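LPXTG cell wall surface protein (Streptococcus gordonii, PDB 4IGB) is a peptidoglycan-anchored surface protein that probably acts as an adhesin, the chain here comprising its N-terminal N1 and N2 domains. Local coordinates at residues Gly20-Ile23 and Ser24-Asp27; Thr414-Asp418 and Asn419-Pro423; Gln123-Ser126 and Glu127-Ala131; Tyr252-Asn255 and Asn256-Leu260. All coordinates share one frame; numbering follows the deposited sequence.

Overall arrangement
Contacts 1, 3 and 4 belong to the N-terminal domain and contact 2 to the N2 domain. The order along the chain is 1, 3, 4, 2. Contacts 1 and 4 touch: their centres are about 10 Å apart, and N256, in helix 250-256, bonds to D22 and I23 in the loop after strand 14-19. Contact 2 is a hairpin about 22 Å from contact 1, centre to centre. D418 and N419 at its turn reach strand 261-264 of the N-terminal domain. Contact 3, in helix 122-129, lies about 54 Å from contact 2 between centres, on the opposite side of the chain's centre. The set runs from the domain junction to the far end of the N-terminal domain.

Contact 1 of 4, residues Gly20-Ile23 and Ser24-Asp27; sequences GTDI and STLD
T21 meets L26 through methyl groups alone. Its CG2 lies 3.9 Å from L26 CD1, and the two side chains cross at about a right angle. D22 carries most of the contact. Its CG stands anti to the backbone N (chi1 178°), which brings the carboxylate over the start of S24-D27. OD1 then takes two bonds from one residue: S24 OG at 2.7 Å and S24 N at 2.9 Å. Both donors come from the same face of the carboxylate, the hydroxyl on the syn side and the amide from well above the plane. This is an Asx turn, with the aspartate side chain receiving the amide two residues on. The D22 backbone O accepts T25 N at 3.0 Å, which closes a type I beta turn from D22 to T25. A water donates to the same D22 O at 2.8 Å and accepts from T25 OG1 at 3.0 Å, so it bridges backbone and hydroxyl. I23 lies side by side with L26, both pointing the same way. I23 CG2 is 3.9 Å from L26 CD2, which also rests on I23 O. Outside the turn, D22 and I23 are held by N256 of helix 250-256. The turn thus packs between helix 250-256, touched by D22, I23 and S24, and strand 220-226, where T21 and I23 rest on L224.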
loop_
_atom_site.group_PDB
_atom_site.type_symbol
_atom_site.label_atom_id
_atom_site.label_comp_id
_atom_site.label_asym_id
_atom_site.label_seq_id
_atom_site.Cartn_x
_atom_site.Cartn_y
_atom_site.Cartn_z
ATOM N N GLY B 20 15.293 -6.989 12.772
ATOM C CA GLY B 20 16.373 -7.296 11.847
ATOM C C GLY B 20 15.937 -7.534 10.415
ATOM O O GLY B 20 16.762 -7.762 9.527
ATOM N N THR B 21 14.634 -7.474 10.178
ATOM C CA THR B 21 14.108 -7.671 8.836
ATOM C C THR B 21 14.772 -6.753 7.811
ATOM O O THR B 21 14.914 -5.555 8.038
ATOM C CB THR B 21 12.584 -7.476 8.808
ATOM O OG1 THR B 21 11.966 -8.596 9.454
ATOM C CG2 THR B 21 12.090 -7.398 7.379
ATOM N N ASP B 22 15.190 -7.328 6.691
ATOM C CA ASP B 22 15.811 -6.558 5.619
ATOM C C ASP B 22 14.745 -5.920 4.722
ATOM O O ASP B 22 14.156 -6.579 3.868
ATOM C CB ASP B 22 16.743 -7.461 4.800
ATOM C CG ASP B 22 17.380 -6.744 3.630
ATOM O OD1 ASP B 22 17.160 -5.513 3.473
ATOM O OD2 ASP B 22 18.121 -7.415 2.875
ATOM N N ILE B 23 14.501 -4.632 4.914
ATOM C CA ILE B 23 13.437 -3.955 4.165
ATOM C C ILE B 23 13.658 -3.990 2.638
ATOM O O ILE B 23 12.699 -3.973 1.864
ATOM C CB ILE B 23 13.211 -2.517 4.711
ATOM C CG1 ILE B 23 12.724 -2.587 6.169
ATOM C CG2 ILE B 23 12.233 -1.729 3.842
ATOM C CD1 ILE B 23 12.416 -1.213 6.780
ATOM N N SER B 24 14.917 -4.083 2.213
ATOM C CA SER B 24 15.256 -4.111 0.789
ATOM C C SER B 24 14.939 -5.442 0.113
ATOM O O SER B 24 14.890 -5.514 -1.110
ATOM C CB SER B 24 16.737 -3.792 0.570
ATOM O OG SER B 24 17.527 -4.922 0.906
ATOM N N THR B 25 14.728 -6.496 0.894
ATOM C CA THR B 25 14.425 -7.799 0.305
ATOM C C THR B 25 12.999 -8.303 0.615
ATOM O O THR B 25 12.692 -9.492 0.463
ATOM C CB THR B 25 15.481 -8.875 0.682
ATOM O OG1 THR B 25 15.588 -8.976 2.109
ATOM C CG2 THR B 25 16.851 -8.516 0.093
ATOM N N LEU B 26 12.136 -7.388 1.038
ATOM C CA LEU B 26 10.714 -7.689 1.199
ATOM C C LEU B 26 10.181 -8.291 -0.094
ATOM O O LEU B 26 10.589 -7.901 -1.178
ATOM C CB LEU B 26 9.940 -6.407 1.504
ATOM C CG LEU B 26 9.571 -6.015 2.935
ATOM C CD1 LEU B 26 10.440 -6.682 3.956
ATOM C CD2 LEU B 26 9.589 -4.494 3.085
ATOM N N ASP B 27 9.267 -9.241 0.022
ATOM C CA ASP B 27 8.636 -9.824 -1.152
ATOM C C ASP B 27 7.231 -9.254 -1.364
ATOM O O ASP B 27 6.320 -9.961 -1.793
ATOM C CB ASP B 27 8.562 -11.345 -0.994
ATOM C CG ASP B 27 8.201 -12.051 -2.282
ATOM O OD1 ASP B 27 8.363 -11.440 -3.362
ATOM O OD2 ASP B 27 7.766 -13.225 -2.218
HETATM O O HOH W 1 13.155 -9.182 3.905
#

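Contact 2 of 4, residues Thr414-Asp418 and Asn419-Pro423; sequences TLHVD and NLSAP
T414-D418 and N419-P423 form a tight antiparallel beta hairpin, closed by a type II' turn from V417 to L420, with D418 and N419 at its corners. Backbone bonds hold the arms together. L415 and A422 are a hydrogen-bonded pair: L415 N gives to A422 O at 2.9 Å, and A422 N returns to L415 O at 2.9 Å. At the turn L420 N gives to V417 O at 2.8 Å. The return bond from V417 N to L420 O is weak. CA-H...O contacts add to these, from S421 CA to L415 O and from H416 CA to L420 O. The side chains divide between two faces. L415, V417, L420 and A422 share the more buried one, while T414, H416, S421 and P423 lie on the other. Here T414 OG1 lies near P423 CB, and the two side chains cross obliquely. Polar links join the turn to its surroundings. D418 accepts from S331 N through OD1 and makes a salt bridge to R263 through OD2. N419 ND2 gives to S264 O, so the turn of the N2 domain meets strand 261-264 of the N-terminal domain. H416 CG is anti to its carbonyl carbon (chi1 -60°), bringing the ring beside S421 OG. One water lies in the ring plane 2.6 Å from H416 ND1, and it donates to D418 O at 2.9 Å and to L420 O at 2.8 Å.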
loop_
_atom_site.group_PDB
_atom_site.type_symbol
_atom_site.label_atom_id
_atom_site.label_comp_id
_atom_site.label_asym_id
_atom_site.label_seq_id
_atom_site.Cartn_x
_atom_site.Cartn_y
_atom_site.Cartn_z
ATOM N N THR B 414 -12.859 -16.463 3.832
ATOM C CA THR B 414 -11.899 -15.355 3.842
ATOM C C THR B 414 -10.849 -15.471 4.935
ATOM O O THR B 414 -11.175 -15.609 6.111
ATOM C CB THR B 414 -12.619 -13.999 3.997
ATOM O OG1 THR B 414 -13.538 -13.842 2.917
ATOM C CG2 THR B 414 -11.622 -12.843 3.971
ATOM N N LEU B 415 -9.585 -15.389 4.542
ATOM C CA LEU B 415 -8.494 -15.417 5.502
ATOM C C LEU B 415 -8.195 -14.003 5.936
ATOM O O LEU B 415 -8.129 -13.092 5.113
ATOM C CB LEU B 415 -7.246 -16.038 4.886
ATOM C CG LEU B 415 -5.953 -16.036 5.705
ATOM C CD1 LEU B 415 -6.098 -16.826 7.009
ATOM C CD2 LEU B 415 -4.809 -16.604 4.862
ATOM N N HIS B 416 -8.051 -13.831 7.240
ATOM C CA HIS B 416 -7.562 -12.586 7.789
ATOM C C HIS B 416 -6.230 -12.820 8.485
ATOM O O HIS B 416 -6.056 -13.806 9.198
ATOM C CB HIS B 416 -8.571 -12.004 8.768
ATOM C CG HIS B 416 -9.895 -11.711 8.145
ATOM N ND1 HIS B 416 -10.230 -10.464 7.671
ATOM C CD2 HIS B 416 -10.955 -12.512 7.884
ATOM C CE1 HIS B 416 -11.449 -10.502 7.159
ATOM N NE2 HIS B 416 -11.913 -11.732 7.279
ATOM N N VAL B 417 -5.304 -11.899 8.254
ATOM C CA VAL B 417 -3.995 -11.880 8.885
ATOM C C VAL B 417 -3.812 -10.413 9.269
ATOM O O VAL B 417 -3.787 -9.564 8.396
ATOM C CB VAL B 417 -2.891 -12.295 7.880
ATOM C CG1 VAL B 417 -1.503 -12.122 8.488
ATOM C CG2 VAL B 417 -3.104 -13.741 7.410
ATOM N N ASP B 418 -3.734 -10.117 10.568
ATOM C CA ASP B 418 -3.928 -8.743 11.059
ATOM C C ASP B 418 -5.139 -8.113 10.355
ATOM O O ASP B 418 -6.213 -8.697 10.373
ATOM C CB ASP B 418 -2.671 -7.892 10.892
ATOM C CG ASP B 418 -1.524 -8.374 11.756
ATOM O OD1 ASP B 418 -1.762 -9.229 12.640
ATOM O OD2 ASP B 418 -0.390 -7.887 11.564
ATOM N N ASN B 419 -4.972 -6.944 9.737
ATOM C CA ASN B 419 -6.085 -6.307 9.018
ATOM C C ASN B 419 -6.103 -6.643 7.522
ATOM O O ASN B 419 -6.883 -6.070 6.764
ATOM C CB ASN B 419 -6.071 -4.778 9.209
ATOM C CG ASN B 419 -4.830 -4.133 8.625
ATOM O OD1 ASN B 419 -3.795 -4.798 8.469
ATOM N ND2 ASN B 419 -4.919 -2.834 8.292
ATOM N N LEU B 420 -5.240 -7.565 7.091
ATOM C CA LEU B 420 -5.255 -8.017 5.699
ATOM C C LEU B 420 -6.395 -8.991 5.455
ATOM O O LEU B 420 -6.911 -9.604 6.387
ATOM C CB LEU B 420 -3.925 -8.674 5.306
ATOM C CG LEU B 420 -2.712 -7.812 5.663
ATOM C CD1 LEU B 420 -1.404 -8.514 5.324
ATOM C CD2 LEU B 420 -2.821 -6.436 4.964
ATOM N N SER B 421 -6.779 -9.127 4.190
ATOM C CA SER B 421 -7.858 -10.006 3.801
ATOM C C SER B 421 -7.466 -10.734 2.548
ATOM O O SER B 421 -6.826 -10.156 1.692
ATOM C CB SER B 421 -9.113 -9.197 3.487
ATOM O OG SER B 421 -9.934 -9.125 4.616
ATOM N N ALA B 422 -7.860 -11.999 2.445
ATOM C CA ALA B 422 -7.749 -12.732 1.194
ATOM C C ALA B 422 -8.913 -13.707 1.061
ATOM O O ALA B 422 -8.954 -14.726 1.741
ATOM C CB ALA B 422 -6.441 -13.479 1.128
ATOM N N PRO B 423 -9.853 -13.410 0.159
ATOM C CA PRO B 423 -10.948 -14.360 -0.047
ATOM C C PRO B 423 -10.508 -15.542 -0.884
ATOM O O PRO B 423 -9.644 -15.403 -1.733
ATOM C CB PRO B 423 -11.996 -13.548 -0.825
ATOM C CG PRO B 423 -11.319 -12.219 -1.182
ATOM C CD PRO B 423 -9.865 -12.326 -0.835
HETATM O O HOH W 2 -8.436 -8.713 8.498
#

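Contact 3 of 4, residues Gln123-Ser126 and Glu127-Ala131; sequences QAES and EMNSA
Q123 and E127 meet because both side chains bend at chi2. In Q123, CG is anti to the backbone N and the bend at 61° swings the amide along the helix. In E127, CG is anti to the carbonyl carbon and the chain folds back at chi2 -69°. Q123 NE2 then comes 3.3 Å from E127 CG, with the amide and carboxylate planes 37° apart. The polar ends do not bond each other but share a partner: NE2 gives to N167 O, and E127 OE2 accepts from N167 N. Both residues thus grip one backbone position of a loop. The backbone of helix 122-129 keeps the alpha-helical i to i+4 pattern. E127 N gives to Q123 O at 3.0 Å, M128 N to A124 O at 3.1 Å and N129 N to E125 O at 2.9 Å. A weak bond from S130 N to S126 O follows as the chain leaves the helix. S130 turns its hydroxyl back to bond the last turn, OG giving to E127 O at 3.0 Å. The same OG accepts from K133 N. Elsewhere K78 NZ binds the carbonyls of M128 and S130. On another side A124, E125 and M128 rest on Y118 of strand 103-118.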
loop_
_atom_site.group_PDB
_atom_site.type_symbol
_atom_site.label_atom_id
_atom_site.label_comp_id
_atom_site.label_asym_id
_atom_site.label_seq_id
_atom_site.Cartn_x
_atom_site.Cartn_y
_atom_site.Cartn_z
ATOM N N GLN B 123 20.875 32.864 -4.897
ATOM C CA GLN B 123 20.460 31.914 -5.924
ATOM C C GLN B 123 18.960 32.054 -6.223
ATOM O O GLN B 123 18.555 32.237 -7.373
ATOM C CB GLN B 123 20.800 30.485 -5.502
ATOM C CG GLN B 123 20.293 29.410 -6.455
ATOM C CD GLN B 123 20.868 29.538 -7.855
ATOM O OE1 GLN B 123 21.940 30.106 -8.048
ATOM N NE2 GLN B 123 20.149 29.017 -8.843
ATOM N N ALA B 124 18.143 31.999 -5.175
ATOM C CA ALA B 124 16.690 32.109 -5.331
ATOM C C ALA B 124 16.309 33.398 -6.051
ATOM O O ALA B 124 15.502 33.389 -6.972
ATOM C CB ALA B 124 15.984 32.023 -3.962
ATOM N N GLU B 125 16.899 34.507 -5.622
ATOM C CA GLU B 125 16.634 35.805 -6.234
ATOM C C GLU B 125 17.014 35.792 -7.709
ATOM O O GLU B 125 16.284 36.282 -8.569
ATOM C CB GLU B 125 17.436 36.884 -5.511
ATOM C CG GLU B 125 17.416 38.244 -6.193
ATOM C CD GLU B 125 16.525 39.241 -5.478
ATOM O OE1 GLU B 125 15.624 38.795 -4.733
ATOM O OE2 GLU B 125 16.729 40.466 -5.651
ATOM N N SER B 126 18.181 35.228 -7.982
ATOM C CA SER B 126 18.720 35.168 -9.325
ATOM C C SER B 126 17.746 34.445 -10.261
ATOM O O SER B 126 17.414 34.954 -11.331
ATOM C CB SER B 126 20.074 34.462 -9.288
ATOM O OG SER B 126 20.655 34.385 -10.571
ATOM N N GLU B 127 17.286 33.264 -9.849
ATOM C CA GLU B 127 16.321 32.492 -10.636
ATOM C C GLU B 127 15.031 33.278 -10.868
ATOM O O GLU B 127 14.519 33.338 -11.979
ATOM C CB GLU B 127 16.001 31.159 -9.948
ATOM C CG GLU B 127 17.188 30.236 -9.805
ATOM C CD GLU B 127 17.661 29.673 -11.143
ATOM O OE1 GLU B 127 18.438 30.355 -11.837
ATOM O OE2 GLU B 127 17.255 28.551 -11.507
ATOM N N MET B 128 14.511 33.892 -9.813
ATOM C CA MET B 128 13.274 34.659 -9.929
ATOM C C MET B 128 13.405 35.792 -10.933
ATOM O O MET B 128 12.478 36.067 -11.701
ATOM C CB MET B 128 12.846 35.202 -8.564
ATOM C CG MET B 128 12.370 34.113 -7.612
ATOM S SD MET B 128 10.825 33.344 -8.132
ATOM C CE MET B 128 9.639 34.534 -7.509
ATOM N N ASN B 129 14.561 36.450 -10.925
ATOM C CA ASN B 129 14.798 37.570 -11.836
ATOM C C ASN B 129 15.259 37.161 -13.237
ATOM O O ASN B 129 15.171 37.958 -14.176
ATOM C CB ASN B 129 15.797 38.553 -11.229
ATOM C CG ASN B 129 15.241 39.257 -10.022
ATOM O OD1 ASN B 129 15.971 39.584 -9.089
ATOM N ND2 ASN B 129 13.936 39.486 -10.024
ATOM N N SER B 130 15.746 35.929 -13.375
ATOM C CA SER B 130 16.261 35.456 -14.662
ATOM C C SER B 130 15.247 35.664 -15.783
ATOM O O SER B 130 14.064 35.896 -15.538
ATOM C CB SER B 130 16.625 33.971 -14.586
ATOM O OG SER B 130 15.471 33.169 -14.782
ATOM N N ALA B 131 15.707 35.576 -17.023
ATOM C CA ALA B 131 14.801 35.703 -18.152
ATOM C C ALA B 131 14.184 34.354 -18.511
ATOM O O ALA B 131 13.030 34.281 -18.919
ATOM C CB ALA B 131 15.527 36.299 -19.352
#

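Contact 4 of 4, residues Tyr252-Asn255 and Asn256-Leu260; sequences YNEN and NVSGL
N256 folds back over Y252, and its side chain can be followed outward from the backbone. CB lies 3.3 Å from Y252 O, the carbonyl that already accepts N256 N at 2.8 Å. CG is anti to the N256 carbonyl carbon (chi1 -65°), which carries the amide toward the tyrosine. At the tip ND2 sits over the centre of the Y252 ring, 3.1 Å above its plane, with ring and amide planes 52° apart. ND2 also makes a weak bond to Y252 O at 3.1 Å. Its firmer partner is D22 OD1, while OD1 on the other branch accepts from I23 N. The amide is thus held at both ends by the 20-27 loop. At its end the helix widens: N253 O accepts V257 N (i+4) at 2.7 Å and S258 N (i+5) at 3.0 Å, the second a pi-type turn. V257 CG2 lies alongside N253 OD1 at 3.9 Å. S258 OG reaches T248 OG1, and T248 is a ligand of the sodium ion, so the end of this helix is linked to the sodium site. Around it, helix 250-256 runs into a loop leading to strand 261-264, with N256 against N226 and L260 against R223, both on strand 220-226.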
loop_
_atom_site.group_PDB
_atom_site.type_symbol
_atom_site.label_atom_id
_atom_site.label_comp_id
_atom_site.label_asym_id
_atom_site.label_seq_id
_atom_site.Cartn_x
_atom_site.Cartn_y
_atom_site.Cartn_z
ATOM N N TYR B 252 20.576 -1.459 0.126
ATOM C CA TYR B 252 20.458 -1.929 1.495
ATOM C C TYR B 252 20.304 -0.776 2.489
ATOM O O TYR B 252 19.357 -0.734 3.269
ATOM C CB TYR B 252 21.653 -2.808 1.900
ATOM C CG TYR B 252 21.461 -3.408 3.270
ATOM C CD1 TYR B 252 20.856 -4.644 3.423
ATOM C CD2 TYR B 252 21.833 -2.715 4.416
ATOM C CE1 TYR B 252 20.652 -5.189 4.669
ATOM C CE2 TYR B 252 21.622 -3.250 5.672
ATOM C CZ TYR B 252 21.034 -4.493 5.790
ATOM O OH TYR B 252 20.816 -5.045 7.031
ATOM N N ASN B 253 21.243 0.161 2.464
ATOM C CA ASN B 253 21.195 1.272 3.386
ATOM C C ASN B 253 20.012 2.205 3.146
ATOM O O ASN B 253 19.419 2.726 4.093
ATOM C CB ASN B 253 22.522 2.039 3.359
ATOM C CG ASN B 253 23.665 1.218 3.935
ATOM O OD1 ASN B 253 23.428 0.223 4.624
ATOM N ND2 ASN B 253 24.906 1.628 3.660
ATOM N N GLU B 254 19.666 2.416 1.881
ATOM C CA GLU B 254 18.557 3.309 1.543
ATOM C C GLU B 254 17.216 2.811 2.077
ATOM O O GLU B 254 16.353 3.610 2.452
ATOM C CB GLU B 254 18.493 3.546 0.036
ATOM C CG GLU B 254 19.677 4.371 -0.460
ATOM C CD GLU B 254 19.677 4.546 -1.954
ATOM O OE1 GLU B 254 18.727 4.084 -2.597
ATOM O OE2 GLU B 254 20.627 5.149 -2.492
ATOM N N ASN B 255 17.059 1.497 2.123
ATOM C CA ASN B 255 15.868 0.873 2.682
ATOM C C ASN B 255 15.950 0.742 4.196
ATOM O O ASN B 255 15.010 1.086 4.915
ATOM C CB ASN B 255 15.679 -0.518 2.088
ATOM C CG ASN B 255 15.132 -0.483 0.689
ATOM O OD1 ASN B 255 13.915 -0.555 0.479
ATOM N ND2 ASN B 255 16.025 -0.349 -0.285
ATOM N N ASN B 256 17.079 0.230 4.675
ATOM C CA ASN B 256 17.221 -0.104 6.092
ATOM C C ASN B 256 17.686 1.039 6.992
ATOM O O ASN B 256 17.225 1.162 8.123
ATOM C CB ASN B 256 18.113 -1.342 6.252
ATOM C CG ASN B 256 17.480 -2.595 5.646
ATOM O OD1 ASN B 256 16.367 -2.981 6.017
ATOM N ND2 ASN B 256 18.171 -3.212 4.690
ATOM N N VAL B 257 18.600 1.869 6.498
ATOM C CA VAL B 257 19.112 2.975 7.285
ATOM C C VAL B 257 18.292 4.261 7.117
ATOM O O VAL B 257 18.037 4.988 8.090
ATOM C CB VAL B 257 20.584 3.276 6.937
ATOM C CG1 VAL B 257 21.021 4.581 7.585
ATOM C CG2 VAL B 257 21.490 2.105 7.369
ATOM N N SER B 258 17.888 4.553 5.884
ATOM C CA SER B 258 17.166 5.791 5.618
ATOM C C SER B 258 15.767 5.563 5.019
ATOM O O SER B 258 15.217 6.456 4.383
ATOM C CB SER B 258 17.989 6.693 4.701
ATOM O OG SER B 258 18.216 6.073 3.436
ATOM N N GLY B 259 15.186 4.389 5.250
ATOM C CA GLY B 259 13.850 4.092 4.757
ATOM C C GLY B 259 12.987 3.342 5.756
ATOM O O GLY B 259 13.427 3.032 6.861
ATOM N N LEU B 260 11.749 3.043 5.382
ATOM C CA LEU B 260 10.851 2.342 6.285
ATOM C C LEU B 260 9.652 1.830 5.510
ATOM O O LEU B 260 9.484 2.176 4.347
ATOM C CB LEU B 260 10.386 3.266 7.414
ATOM C CG LEU B 260 9.524 4.474 7.020
ATOM C CD1 LEU B 260 8.639 4.911 8.177
ATOM C CD2 LEU B 260 10.389 5.631 6.546
#